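Local structure of putative alpha-L-fucosidase (Bacteroides thetaiotaomicron, 4H41) at residues B[32-37]-B[308-313]; B[37-42]-B[69-74]; B[58-63]-B[110-115]; B[241-246]-B[271-276]. The protein is a putative alpha-L-fucosidase with a TIM-barrel fold that probably acts on carbohydrates such as host glycans. All coordinates share one frame; numbering follows the deposited sequence.

Contact 1: residues B[32-37]-B[308-313]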
loop_
_atom_site.group_PDB
_atom_site.type_symbol
_atom_site.label_atom_id
_atom_site.label_comp_id
_atom_site.label_asym_id
_atom_site.label_seq_id
_atom_site.Cartn_x
_atom_site.Cartn_y
_atom_site.Cartn_z
ATOM N N LEU B 32 4.767 -16.090 24.126
ATOM C CA LEU B 32 4.571 -15.045 25.106
ATOM C C LEU B 32 3.465 -14.138 24.614
ATOM O O LEU B 32 3.545 -13.640 23.491
ATOM C CB LEU B 32 5.898 -14.301 25.265
ATOM C CG LEU B 32 5.992 -13.172 26.259
ATOM C CD1 LEU B 32 5.542 -13.592 27.639
ATOM C CD2 LEU B 32 7.400 -12.673 26.311
ATOM N N LYS B 33 2.448 -13.898 25.435
ATOM C CA LYS B 33 1.350 -13.037 25.008
ATOM C C LYS B 33 1.807 -11.605 24.947
ATOM O O LYS B 33 2.583 -11.168 25.827
ATOM C CB LYS B 33 0.172 -13.147 25.965
ATOM C CG LYS B 33 -0.489 -14.523 25.948
ATOM C CD LYS B 33 -1.588 -14.636 27.030
ATOM C CE LYS B 33 -2.060 -16.058 27.246
ATOM N NZ LYS B 33 -2.776 -16.237 28.550
ATOM N N ILE B 34 1.211 -10.835 24.021
ATOM C CA ILE B 34 1.473 -9.388 23.889
ATOM C C ILE B 34 0.658 -8.671 24.964
ATOM O O ILE B 34 -0.569 -8.795 25.004
ATOM C CB ILE B 34 1.141 -8.907 22.446
ATOM C CG1 ILE B 34 2.205 -9.460 21.473
ATOM C CG2 ILE B 34 1.137 -7.376 22.374
ATOM C CD1 ILE B 34 1.806 -9.423 20.067
ATOM N N THR B 35 1.317 -7.978 25.854
ATOM C CA THR B 35 0.637 -7.266 26.931
ATOM C C THR B 35 0.924 -5.760 26.905
ATOM O O THR B 35 0.486 -5.044 27.788
ATOM C CB THR B 35 0.987 -7.868 28.296
ATOM O OG1 THR B 35 2.396 -7.738 28.486
ATOM C CG2 THR B 35 0.482 -9.305 28.451
ATOM N N GLY B 36 1.590 -5.290 25.873
ATOM C CA GLY B 36 1.810 -3.873 25.654
ATOM C C GLY B 36 1.820 -3.527 24.192
ATOM O O GLY B 36 2.094 -4.374 23.327
ATOM N N THR B 37 1.459 -2.259 23.869
ATOM C CA THR B 37 1.557 -1.791 22.508
ATOM C C THR B 37 2.016 -0.376 22.487
ATOM O O THR B 37 1.691 0.413 23.388
ATOM C CB THR B 37 0.233 -1.922 21.728
ATOM O OG1 THR B 37 0.446 -1.521 20.363
ATOM C CG2 THR B 37 -0.883 -1.135 22.333
ATOM N N ALA B 308 6.113 -9.183 26.301
ATOM C CA ALA B 308 6.066 -8.901 24.861
ATOM C C ALA B 308 5.217 -7.661 24.657
ATOM O O ALA B 308 4.107 -7.555 25.179
ATOM C CB ALA B 308 5.520 -10.063 24.060
ATOM N N ILE B 309 5.744 -6.728 23.903
ATOM C CA ILE B 309 5.015 -5.542 23.469
ATOM C C ILE B 309 5.004 -5.609 21.948
ATOM O O ILE B 309 5.734 -6.412 21.370
ATOM C CB ILE B 309 5.613 -4.228 24.033
ATOM C CG1 ILE B 309 6.992 -3.905 23.396
ATOM C CG2 ILE B 309 5.690 -4.311 25.570
ATOM C CD1 ILE B 309 7.575 -2.552 23.840
ATOM N N THR B 310 4.224 -4.755 21.278
ATOM C CA THR B 310 4.231 -4.747 19.826
ATOM C C THR B 310 4.177 -3.352 19.263
ATOM O O THR B 310 3.491 -2.478 19.800
ATOM C CB THR B 310 3.009 -5.574 19.274
ATOM O OG1 THR B 310 3.080 -5.692 17.846
ATOM C CG2 THR B 310 1.647 -4.949 19.621
ATOM N N PHE B 311 4.878 -3.171 18.165
ATOM C CA PHE B 311 4.665 -2.086 17.206
ATOM C C PHE B 311 3.874 -2.778 16.087
ATOM O O PHE B 311 4.451 -3.584 15.361
ATOM C CB PHE B 311 5.957 -1.452 16.705
ATOM C CG PHE B 311 5.679 -0.218 15.881
ATOM C CD1 PHE B 311 5.309 -0.323 14.551
ATOM C CD2 PHE B 311 5.616 1.034 16.481
ATOM C CE1 PHE B 311 4.919 0.785 13.825
ATOM C CE2 PHE B 311 5.245 2.155 15.746
ATOM C CZ PHE B 311 4.908 2.025 14.418
ATOM N N GLU B 312 2.570 -2.537 15.929
ATOM C CA GLU B 312 1.720 -1.609 16.672
ATOM C C GLU B 312 0.301 -2.101 16.578
ATOM O O GLU B 312 -0.151 -2.411 15.474
ATOM C CB GLU B 312 1.833 -0.192 16.077
ATOM C CG GLU B 312 1.163 0.877 16.925
ATOM C CD GLU B 312 0.081 1.731 16.282
ATOM O OE1 GLU B 312 -0.458 1.314 15.237
ATOM O OE2 GLU B 312 -0.255 2.802 16.840
ATOM N N PHE B 313 -0.387 -2.172 17.683
ATOM C CA PHE B 313 -1.738 -2.736 17.685
ATOM C C PHE B 313 -2.706 -2.006 16.767
ATOM O O PHE B 313 -3.389 -2.674 15.969
ATOM C CB PHE B 313 -2.303 -2.763 19.090
ATOM C CG PHE B 313 -3.688 -3.330 19.192
ATOM C CD1 PHE B 313 -4.802 -2.507 19.079
ATOM C CD2 PHE B 313 -3.887 -4.672 19.452
ATOM C CE1 PHE B 313 -6.089 -3.035 19.145
ATOM C CE2 PHE B 313 -5.176 -5.201 19.487
ATOM C CZ PHE B 313 -6.269 -4.373 19.353
HETATM O O HOH W 1 3.766 -10.057 27.787
#
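Thr37 lays its hydroxyl over the turn that follows strand 307-310, where OG1 accepts a hydrogen bond from Phe313 N at 2.9 Å and rests against Phe313 CB. The torsion explains this reach: with OG1 opposite the backbone N across CA-CB (chi1 -176°), the hydroxyl points at the first turn of helix 313-316, just past the cis peptide before Glu312. Next to it, on the side of the sheet shared by Thr37 and Thr310, Thr310 CG2 packs on Ile34 CG2 at 3.7 Å, the two side chains crossing at about a right angle; Thr310 OG1 is hydrogen-bonded to Ala274 O and to Ser276 OG. Backbone bonds join the first and last strands of the barrel, Thr35 N to Ala308 O at 2.9 Å and Thr310 N to Gly36 O at 3.0 Å. At the start of the pair, Leu32 CG packs against Ala308 CB at 3.8 Å, while a water bridges Lys33 O, Thr35 OG1 and Ala308 N. Backbone groups, the Thr37 hydroxyl and one bridging water thus share the polar pairing of this seam, so the first and last strands are joined by directional bonds together with methyl packing.

Contact 2: residues B[37-42]-B[69-74]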
loop_
_atom_site.group_PDB
_atom_site.type_symbol
_atom_site.label_atom_id
_atom_site.label_comp_id
_atom_site.label_asym_id
_atom_site.label_seq_id
_atom_site.Cartn_x
_atom_site.Cartn_y
_atom_site.Cartn_z
ATOM N N THR B 37 1.459 -2.259 23.869
ATOM C CA THR B 37 1.557 -1.791 22.508
ATOM C C THR B 37 2.016 -0.376 22.487
ATOM O O THR B 37 1.691 0.413 23.388
ATOM C CB THR B 37 0.233 -1.922 21.728
ATOM O OG1 THR B 37 0.446 -1.521 20.363
ATOM C CG2 THR B 37 -0.883 -1.135 22.333
ATOM N N PHE B 38 2.766 -0.051 21.439
ATOM C CA PHE B 38 3.025 1.327 21.108
ATOM C C PHE B 38 1.753 1.937 20.604
ATOM O O PHE B 38 0.841 1.244 20.121
ATOM C CB PHE B 38 4.115 1.496 20.068
ATOM C CG PHE B 38 5.480 1.199 20.635
ATOM C CD1 PHE B 38 6.188 2.171 21.333
ATOM C CD2 PHE B 38 6.038 -0.064 20.520
ATOM C CE1 PHE B 38 7.459 1.908 21.833
ATOM C CE2 PHE B 38 7.318 -0.334 21.037
ATOM C CZ PHE B 38 8.010 0.648 21.709
ATOM N N LEU B 39 1.706 3.243 20.720
ATOM C CA LEU B 39 0.712 4.143 20.163
ATOM C C LEU B 39 1.545 4.945 19.198
ATOM O O LEU B 39 2.380 5.723 19.655
ATOM C CB LEU B 39 0.063 5.019 21.259
ATOM C CG LEU B 39 -0.546 4.309 22.452
ATOM C CD1 LEU B 39 -0.793 5.294 23.568
ATOM C CD2 LEU B 39 -1.796 3.580 22.063
ATOM N N ASP B 40 1.346 4.795 17.878
ATOM C CA ASP B 40 2.244 5.367 16.891
ATOM C C ASP B 40 2.011 6.844 16.636
ATOM O O ASP B 40 1.572 7.251 15.558
ATOM C CB ASP B 40 2.163 4.577 15.587
ATOM C CG ASP B 40 3.252 4.964 14.600
ATOM O OD1 ASP B 40 4.369 5.320 15.048
ATOM O OD2 ASP B 40 2.993 4.888 13.389
ATOM N N GLU B 41 2.346 7.658 17.635
ATOM C CA GLU B 41 2.316 9.106 17.597
ATOM C C GLU B 41 3.613 9.618 18.222
ATOM O O GLU B 41 3.870 9.190 19.321
ATOM C CB GLU B 41 1.131 9.632 18.438
ATOM C CG GLU B 41 -0.225 9.255 17.890
ATOM C CD GLU B 41 -0.700 10.026 16.685
ATOM O OE1 GLU B 41 -0.025 11.000 16.269
ATOM O OE2 GLU B 41 -1.789 9.661 16.185
ATOM N N ILE B 42 4.402 10.525 17.608
ATOM C CA ILE B 42 4.321 10.956 16.226
ATOM C C ILE B 42 4.977 9.893 15.369
ATOM O O ILE B 42 6.127 9.562 15.605
ATOM C CB ILE B 42 5.002 12.324 15.994
ATOM C CG1 ILE B 42 4.349 13.453 16.816
ATOM C CG2 ILE B 42 5.014 12.647 14.509
ATOM C CD1 ILE B 42 2.859 13.737 16.532
ATOM N N ASP B 69 -2.005 -4.327 28.907
ATOM C CA ASP B 69 -2.038 -3.574 30.164
ATOM C C ASP B 69 -1.137 -2.342 30.124
ATOM O O ASP B 69 -1.051 -1.625 31.138
ATOM C CB ASP B 69 -1.644 -4.496 31.335
ATOM C CG ASP B 69 -0.246 -5.121 31.314
ATOM O OD1 ASP B 69 0.698 -4.467 30.819
ATOM O OD2 ASP B 69 -0.092 -6.231 31.842
ATOM N N THR B 70 -0.398 -2.148 29.034
ATOM C CA THR B 70 0.589 -1.077 28.890
ATOM C C THR B 70 0.490 -0.455 27.520
ATOM O O THR B 70 0.446 -1.174 26.538
ATOM C CB THR B 70 1.997 -1.655 29.107
ATOM O OG1 THR B 70 2.102 -2.185 30.427
ATOM C CG2 THR B 70 3.090 -0.620 28.932
ATOM N N VAL B 71 0.445 0.874 27.449
ATOM C CA VAL B 71 0.439 1.599 26.167
ATOM C C VAL B 71 1.577 2.602 26.186
ATOM O O VAL B 71 1.826 3.266 27.217
ATOM C CB VAL B 71 -0.916 2.236 25.846
ATOM C CG1 VAL B 71 -1.968 1.169 25.616
ATOM C CG2 VAL B 71 -1.359 3.204 26.951
ATOM N N ILE B 72 2.316 2.669 25.084
ATOM C CA ILE B 72 3.516 3.481 25.002
ATOM C C ILE B 72 3.410 4.459 23.856
ATOM O O ILE B 72 3.487 4.027 22.682
ATOM C CB ILE B 72 4.769 2.603 24.812
ATOM C CG1 ILE B 72 4.891 1.495 25.903
ATOM C CG2 ILE B 72 6.006 3.509 24.748
ATOM C CD1 ILE B 72 4.760 0.096 25.364
HETATM N N MSE B 73 3.323 5.764 24.160
HETATM C CA MSE B 73 3.260 6.776 23.093
HETATM C C MSE B 73 4.653 6.914 22.571
HETATM O O MSE B 73 5.541 7.264 23.327
HETATM C CB MSE B 73 2.709 8.093 23.624
HETATM C CG MSE B 73 2.273 9.012 22.484
HETATM SE SE MSE B 73 1.757 10.745 23.190
HETATM C CE MSE B 73 3.416 11.202 23.857
ATOM N N ILE B 74 4.884 6.522 21.343
ATOM C CA ILE B 74 6.254 6.274 20.865
ATOM C C ILE B 74 7.187 7.490 20.873
ATOM O O ILE B 74 8.340 7.328 21.258
ATOM C CB ILE B 74 6.231 5.540 19.488
ATOM C CG1 ILE B 74 7.577 4.864 19.205
ATOM C CG2 ILE B 74 5.804 6.454 18.368
ATOM C CD1 ILE B 74 7.539 3.818 18.065
#
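Thr37 N donates to Thr70 O, and Thr37 O accepts from Ile72 N (2.9 Å); Leu39 N reaches Ile72 O at 2.8 Å, and Ile74 N ends the series on Leu39 O. These four backbone hydrogen bonds tie strand 37-39 to strand 70-73 and carry the parallel pairing on into Ile74. The Leu39 oxygen is gripped twice, since Glu41 N also donates to it, the two donors arriving from opposite faces of its plane; Asp40, between Leu39 and Glu41, is the centre of an inverse gamma turn.

Apolar contacts divide between the two faces of the sheet. On the face of Phe38 and Ile72, Phe38 CE1 meets Ile72 CG2 at 3.6 Å. Ile74 crosses the ring at about a right angle, with Ile74 CG1 3.7 Å from Phe38 CD1 and Ile74 CD1 over one ring face; Ile74 CG1 lies anti to the backbone N (chi1 -161°), which brings that branch to the ring. On the other face Leu39 CD1 packs against Val71 CB at 3.8 Å, and the Met73 chain, a selenomethionine, sets CG against Glu41 O at 3.5 Å.

The two strands belong to the beta-alpha-beta unit whose crossover is helix 53-65. Met63 and Trp56 of that helix cover Leu39, and Tyr105 of helix 101-111 adds to the same layer, whereas Phe38 meets Tyr161 of strand 157-162 edge-to-face and Ile72 touches Tyr117 of strand 115-119.

Contact 3: residues B[58-63]-B[110-115]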
loop_
_atom_site.group_PDB
_atom_site.type_symbol
_atom_site.label_atom_id
_atom_site.label_comp_id
_atom_site.label_asym_id
_atom_site.label_seq_id
_atom_site.Cartn_x
_atom_site.Cartn_y
_atom_site.Cartn_z
ATOM N N LEU B 58 -12.565 3.147 21.435
ATOM C CA LEU B 58 -12.909 1.807 20.937
ATOM C C LEU B 58 -11.647 0.935 20.764
ATOM O O LEU B 58 -11.663 -0.248 21.103
ATOM C CB LEU B 58 -13.671 1.937 19.621
ATOM C CG LEU B 58 -14.024 0.648 18.881
ATOM C CD1 LEU B 58 -14.935 -0.233 19.740
ATOM C CD2 LEU B 58 -14.716 0.957 17.529
ATOM N N ASP B 59 -10.536 1.521 20.299
ATOM C CA ASP B 59 -9.314 0.726 20.173
ATOM C C ASP B 59 -8.797 0.281 21.515
ATOM O O ASP B 59 -8.337 -0.864 21.628
ATOM C CB ASP B 59 -8.177 1.448 19.402
ATOM C CG ASP B 59 -7.692 0.548 18.295
ATOM O OD1 ASP B 59 -8.540 -0.034 17.602
ATOM O OD2 ASP B 59 -6.458 0.401 18.144
ATOM N N PHE B 60 -8.912 1.113 22.536
ATOM C CA PHE B 60 -8.476 0.709 23.877
ATOM C C PHE B 60 -9.323 -0.477 24.369
ATOM O O PHE B 60 -8.814 -1.358 25.076
ATOM C CB PHE B 60 -8.527 1.876 24.849
ATOM C CG PHE B 60 -7.225 2.658 24.935
ATOM C CD1 PHE B 60 -6.753 3.380 23.836
ATOM C CD2 PHE B 60 -6.491 2.694 26.117
ATOM C CE1 PHE B 60 -5.556 4.100 23.905
ATOM C CE2 PHE B 60 -5.314 3.452 26.199
ATOM C CZ PHE B 60 -4.881 4.184 25.104
ATOM N N GLN B 61 -10.619 -0.514 24.005
ATOM C CA GLN B 61 -11.485 -1.650 24.326
ATOM C C GLN B 61 -11.006 -2.934 23.627
ATOM O O GLN B 61 -10.973 -3.991 24.272
ATOM C CB GLN B 61 -12.930 -1.372 23.924
ATOM C CG GLN B 61 -13.606 -0.252 24.703
ATOM C CD GLN B 61 -14.984 -0.033 24.175
ATOM O OE1 GLN B 61 -15.773 -0.980 24.105
ATOM N NE2 GLN B 61 -15.339 1.210 23.850
ATOM N N HIS B 62 -10.581 -2.829 22.344
ATOM C CA HIS B 62 -10.069 -3.995 21.590
ATOM C C HIS B 62 -8.765 -4.476 22.236
ATOM O O HIS B 62 -8.521 -5.678 22.324
ATOM C CB HIS B 62 -9.838 -3.690 20.069
ATOM C CG HIS B 62 -11.079 -3.372 19.273
ATOM N ND1 HIS B 62 -12.204 -4.184 19.329
ATOM C CD2 HIS B 62 -11.287 -2.406 18.353
ATOM C CE1 HIS B 62 -13.086 -3.645 18.498
ATOM N NE2 HIS B 62 -12.583 -2.559 17.894
HETATM N N MSE B 63 -7.948 -3.536 22.748
HETATM C CA MSE B 63 -6.702 -3.880 23.440
HETATM C C MSE B 63 -6.974 -4.585 24.739
HETATM O O MSE B 63 -6.372 -5.615 25.031
HETATM C CB MSE B 63 -5.880 -2.613 23.733
HETATM C CG MSE B 63 -5.318 -1.922 22.511
HETATM SE SE MSE B 63 -4.577 -0.216 23.137
HETATM C CE MSE B 63 -4.460 0.687 21.429
ATOM N N GLU B 110 -6.312 5.435 32.017
ATOM C CA GLU B 110 -6.919 5.346 33.339
ATOM C C GLU B 110 -8.281 4.659 33.276
ATOM O O GLU B 110 -8.595 3.813 34.116
ATOM C CB GLU B 110 -7.057 6.729 33.954
ATOM C CG GLU B 110 -7.626 6.678 35.361
ATOM C CD GLU B 110 -7.622 7.983 36.119
ATOM O OE1 GLU B 110 -7.148 9.000 35.557
ATOM O OE2 GLU B 110 -8.131 7.990 37.266
ATOM N N LYS B 111 -9.063 4.995 32.281
ATOM C CA LYS B 111 -10.383 4.392 32.085
ATOM C C LYS B 111 -10.289 2.867 31.961
ATOM O O LYS B 111 -11.114 2.160 32.528
ATOM C CB LYS B 111 -11.029 4.967 30.823
ATOM C CG LYS B 111 -12.477 4.578 30.629
ATOM C CD LYS B 111 -13.040 5.237 29.387
ATOM C CE LYS B 111 -14.412 4.722 29.064
ATOM N NZ LYS B 111 -14.987 5.453 27.894
ATOM N N TYR B 112 -9.286 2.371 31.236
ATOM C CA TYR B 112 -9.147 0.930 30.992
ATOM C C TYR B 112 -8.081 0.281 31.858
ATOM O O TYR B 112 -7.717 -0.860 31.607
ATOM C CB TYR B 112 -8.885 0.685 29.494
ATOM C CG TYR B 112 -10.086 1.071 28.664
ATOM C CD1 TYR B 112 -11.219 0.279 28.643
ATOM C CD2 TYR B 112 -10.132 2.287 27.989
ATOM C CE1 TYR B 112 -12.364 0.672 27.968
ATOM C CE2 TYR B 112 -11.261 2.676 27.281
ATOM C CZ TYR B 112 -12.389 1.877 27.295
ATOM O OH TYR B 112 -13.534 2.248 26.645
ATOM N N ASN B 113 -7.648 0.977 32.933
ATOM C CA ASN B 113 -6.706 0.508 33.923
ATOM C C ASN B 113 -5.425 -0.037 33.282
ATOM O O ASN B 113 -4.993 -1.164 33.532
ATOM C CB ASN B 113 -7.356 -0.531 34.843
ATOM C CG ASN B 113 -6.606 -0.704 36.157
ATOM O OD1 ASN B 113 -6.074 0.246 36.731
ATOM N ND2 ASN B 113 -6.526 -1.913 36.662
HETATM N N MSE B 114 -4.816 0.787 32.459
HETATM C CA MSE B 114 -3.547 0.501 31.815
HETATM C C MSE B 114 -2.481 1.489 32.296
HETATM O O MSE B 114 -2.813 2.573 32.773
HETATM C CB MSE B 114 -3.695 0.573 30.289
HETATM C CG MSE B 114 -4.564 -0.571 29.698
HETATM SE SE MSE B 114 -4.818 -0.169 27.904
HETATM C CE MSE B 114 -6.154 -1.459 27.460
ATOM N N LYS B 115 -1.209 1.108 32.193
ATOM C CA LYS B 115 -0.069 1.986 32.453
ATOM C C LYS B 115 0.326 2.674 31.160
ATOM O O LYS B 115 0.439 2.024 30.119
ATOM C CB LYS B 115 1.131 1.220 33.007
ATOM C CG LYS B 115 0.987 0.918 34.482
ATOM C CD LYS B 115 2.318 0.450 35.058
ATOM C CE LYS B 115 2.331 0.094 36.525
ATOM N NZ LYS B 115 1.022 -0.354 37.101
#
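A selenium atom beside an aromatic ring marks this contact: Met114, a selenomethionine, sets SE 4.8 Å from the centroid of the Phe60 ring, 56° off its normal, an oblique Met-aromatic contact. It lies in the outer layer of the TIM barrel, where helix 53-65 meets the Schellman motif that ends helix 101-111, Asn113 being the C-prime residue with positive phi. Just after that turn the extended Met114 chain reaches helix 53-65, so that CE lies 3.6 Å from Phe60 O and 3.9 Å from Met63 CB. Tyr112, the first residue to leave helical geometry, also packs on Phe60. Its ring is set obliquely to that side chain, Phe60 CB lies 3.6 Å from Tyr112 CD2, and Lys111 CG sits over one face of the tyrosine ring. The phenol oxygen bonds to Asp57, which also receives Gln61 NE2 and Lys111 NZ; this shared carboxylate on helix 53-65 probably fixes the rotation of the phenol and the turn of the glutamine amide. With the amide and ring planes only 18° apart, the aliphatic part of Gln61 lies against the phenol end, CG meeting Tyr112 OH at 3.2 Å.

Contact 4: residues B[241-246]-B[271-276]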
loop_
_atom_site.group_PDB
_atom_site.type_symbol
_atom_site.label_atom_id
_atom_site.label_comp_id
_atom_site.label_asym_id
_atom_site.label_seq_id
_atom_site.Cartn_x
_atom_site.Cartn_y
_atom_site.Cartn_z
ATOM N N ALA B 241 13.743 -3.739 24.944
ATOM C CA ALA B 241 12.744 -4.410 24.100
ATOM C C ALA B 241 13.209 -4.401 22.671
ATOM O O ALA B 241 12.748 -3.584 21.874
ATOM C CB ALA B 241 11.378 -3.716 24.239
ATOM N N PHE B 242 14.138 -5.280 22.318
ATOM C CA PHE B 242 14.603 -5.274 20.931
ATOM C C PHE B 242 13.453 -5.516 19.976
ATOM O O PHE B 242 12.625 -6.394 20.194
ATOM C CB PHE B 242 15.680 -6.326 20.629
ATOM C CG PHE B 242 17.094 -5.909 20.931
ATOM C CD1 PHE B 242 17.849 -5.228 19.989
ATOM C CD2 PHE B 242 17.685 -6.232 22.143
ATOM C CE1 PHE B 242 19.146 -4.831 20.281
ATOM C CE2 PHE B 242 18.977 -5.834 22.430
ATOM C CZ PHE B 242 19.702 -5.150 21.493
ATOM N N GLN B 243 13.433 -4.729 18.901
ATOM C CA GLN B 243 12.574 -4.962 17.754
ATOM C C GLN B 243 13.007 -6.320 17.216
ATOM O O GLN B 243 14.206 -6.558 17.075
ATOM C CB GLN B 243 12.749 -3.853 16.719
ATOM C CG GLN B 243 12.287 -2.511 17.236
ATOM C CD GLN B 243 12.767 -1.388 16.357
ATOM O OE1 GLN B 243 12.615 -1.455 15.156
ATOM N NE2 GLN B 243 13.380 -0.333 16.927
ATOM N N ASP B 244 12.066 -7.232 16.973
ATOM C CA ASP B 244 12.448 -8.608 16.593
ATOM C C ASP B 244 12.463 -8.888 15.085
ATOM O O ASP B 244 12.708 -10.022 14.687
ATOM C CB ASP B 244 11.484 -9.581 17.271
ATOM C CG ASP B 244 10.049 -9.535 16.798
ATOM O OD1 ASP B 244 9.731 -8.711 15.845
ATOM O OD2 ASP B 244 9.239 -10.326 17.313
ATOM N N GLY B 245 12.159 -7.898 14.254
ATOM C CA GLY B 245 11.925 -8.155 12.846
ATOM C C GLY B 245 13.054 -8.122 11.870
ATOM O O GLY B 245 12.822 -8.494 10.719
ATOM N N HIS B 246 14.247 -7.646 12.253
ATOM C CA HIS B 246 15.314 -7.480 11.262
ATOM C C HIS B 246 16.188 -8.716 11.073
ATOM O O HIS B 246 17.075 -8.692 10.222
ATOM C CB HIS B 246 16.191 -6.275 11.604
ATOM C CG HIS B 246 15.426 -4.988 11.702
ATOM N ND1 HIS B 246 14.764 -4.639 12.858
ATOM C CD2 HIS B 246 15.207 -4.027 10.778
ATOM C CE1 HIS B 246 14.220 -3.443 12.626
ATOM N NE2 HIS B 246 14.482 -3.029 11.400
ATOM N N TRP B 271 12.554 -7.704 27.402
ATOM C CA TRP B 271 11.304 -7.649 26.664
ATOM C C TRP B 271 11.538 -7.935 25.214
ATOM O O TRP B 271 12.642 -7.792 24.717
ATOM C CB TRP B 271 10.682 -6.249 26.788
ATOM C CG TRP B 271 10.183 -5.850 28.158
ATOM C CD1 TRP B 271 10.394 -6.495 29.350
ATOM C CD2 TRP B 271 9.538 -4.614 28.479
ATOM N NE1 TRP B 271 9.837 -5.779 30.375
ATOM C CE2 TRP B 271 9.297 -4.617 29.869
ATOM C CE3 TRP B 271 9.045 -3.542 27.706
ATOM C CZ2 TRP B 271 8.647 -3.558 30.515
ATOM C CZ3 TRP B 271 8.371 -2.506 28.346
ATOM C CH2 TRP B 271 8.216 -2.499 29.737
ATOM N N THR B 272 10.473 -8.261 24.503
ATOM C CA THR B 272 10.528 -8.349 23.044
ATOM C C THR B 272 9.541 -7.335 22.460
ATOM O O THR B 272 8.431 -7.186 22.975
ATOM C CB THR B 272 10.288 -9.750 22.476
ATOM O OG1 THR B 272 10.533 -9.681 21.068
ATOM C CG2 THR B 272 8.886 -10.284 22.729
ATOM N N ASN B 273 9.968 -6.619 21.422
ATOM C CA ASN B 273 9.080 -5.746 20.660
ATOM C C ASN B 273 8.747 -6.584 19.441
ATOM O O ASN B 273 9.533 -6.664 18.481
ATOM C CB ASN B 273 9.702 -4.400 20.336
ATOM C CG ASN B 273 8.833 -3.574 19.421
ATOM O OD1 ASN B 273 7.781 -4.012 18.973
ATOM N ND2 ASN B 273 9.268 -2.373 19.114
ATOM N N ALA B 274 7.644 -7.315 19.554
ATOM C CA ALA B 274 7.180 -8.240 18.533
ATOM C C ALA B 274 6.443 -7.479 17.459
ATOM O O ALA B 274 5.292 -7.115 17.643
ATOM C CB ALA B 274 6.290 -9.309 19.140
ATOM N N GLU B 275 7.129 -7.190 16.365
ATOM C CA GLU B 275 6.552 -6.427 15.257
ATOM C C GLU B 275 5.372 -7.173 14.648
ATOM O O GLU B 275 5.504 -8.342 14.273
ATOM C CB GLU B 275 7.608 -6.153 14.215
ATOM C CG GLU B 275 8.700 -5.245 14.759
ATOM C CD GLU B 275 9.820 -4.924 13.789
ATOM O OE1 GLU B 275 9.960 -5.662 12.785
ATOM O OE2 GLU B 275 10.439 -3.843 13.947
ATOM N N SER B 276 4.227 -6.485 14.513
ATOM C CA SER B 276 3.011 -7.088 13.970
ATOM C C SER B 276 2.742 -6.646 12.541
ATOM O O SER B 276 1.669 -6.941 11.973
ATOM C CB SER B 276 1.846 -6.819 14.920
ATOM O OG SER B 276 1.764 -5.468 15.298
HETATM O O HOH W 2 15.157 -7.599 24.055
HETATM O O HOH W 3 13.124 -9.086 20.527
HETATM O O HOH W 4 9.208 -11.647 19.621
#
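Strands 239-243 and 269-273, with helix 252-266 between them, form a beta-alpha-beta unit of the barrel, and this contact joins their C-terminal ends and the loops beyond. Asn273 N donates to Phe242 O at 2.9 Å, and Asp244 N returns a bond to Asn273 O at 3.0 Å. Past the strands the side chain of Asp244 takes over: its CG lies between the backbone N and carbonyl carbon (chi1 67°), which lets OD1 receive Glu275 N at 3.1 Å from above the carboxylate plane. Lys296 forms a salt bridge with the same oxygen, probably offsetting the nearness of the Glu275 carboxylate, which is itself paired with Arg279. Three waters bridge the segments, one joining Phe242 N to Trp271 O, and the others linking Thr272 OG1 to Phe242 O and to Asp244 OD2.

On the face of Ala241, Gln243 and Asn273, Ala241 CB packs on Trp271 CB at 3.7 Å. Gln243 and Asn273 run side by side and point the same way, CG of the former 3.6 Å from ND2 of the latter, their amide planes 48° apart. Ser196 accepts from both amides, and Asn273 ND2 also bonds an unidentified bound molecule. This is the end of a TIM barrel where active sites usually lie, consistent with a pocket here.

Contacts 1, 2 and 4 share the eight-stranded parallel barrel, whereas contact 3 lies in the helical layer outside it. Contacts 1 and 2 meet at Thr37, their centres about 10 Å apart, and Glu312 OE2 lies 2.8 Å from Asp40 N. Contact 4 adjoins contact 1 through Thr310 OG1 and Ala274 O, 2.6 Å apart, and Phe38 CE2 reaches Asn273 ND2 at 3.4 Å. Unidentified bound material, probably from the crystallisation liquor, lies about 4 Å from the Ile74 side chain and about 3 Å from that of Asn273, consistent with a pocket. Contact 3 joins contact 2 through Val71 N and Lys115 O, 2.9 Å apart; its Asn113 and Lys115 border a polyether of probably the same origin.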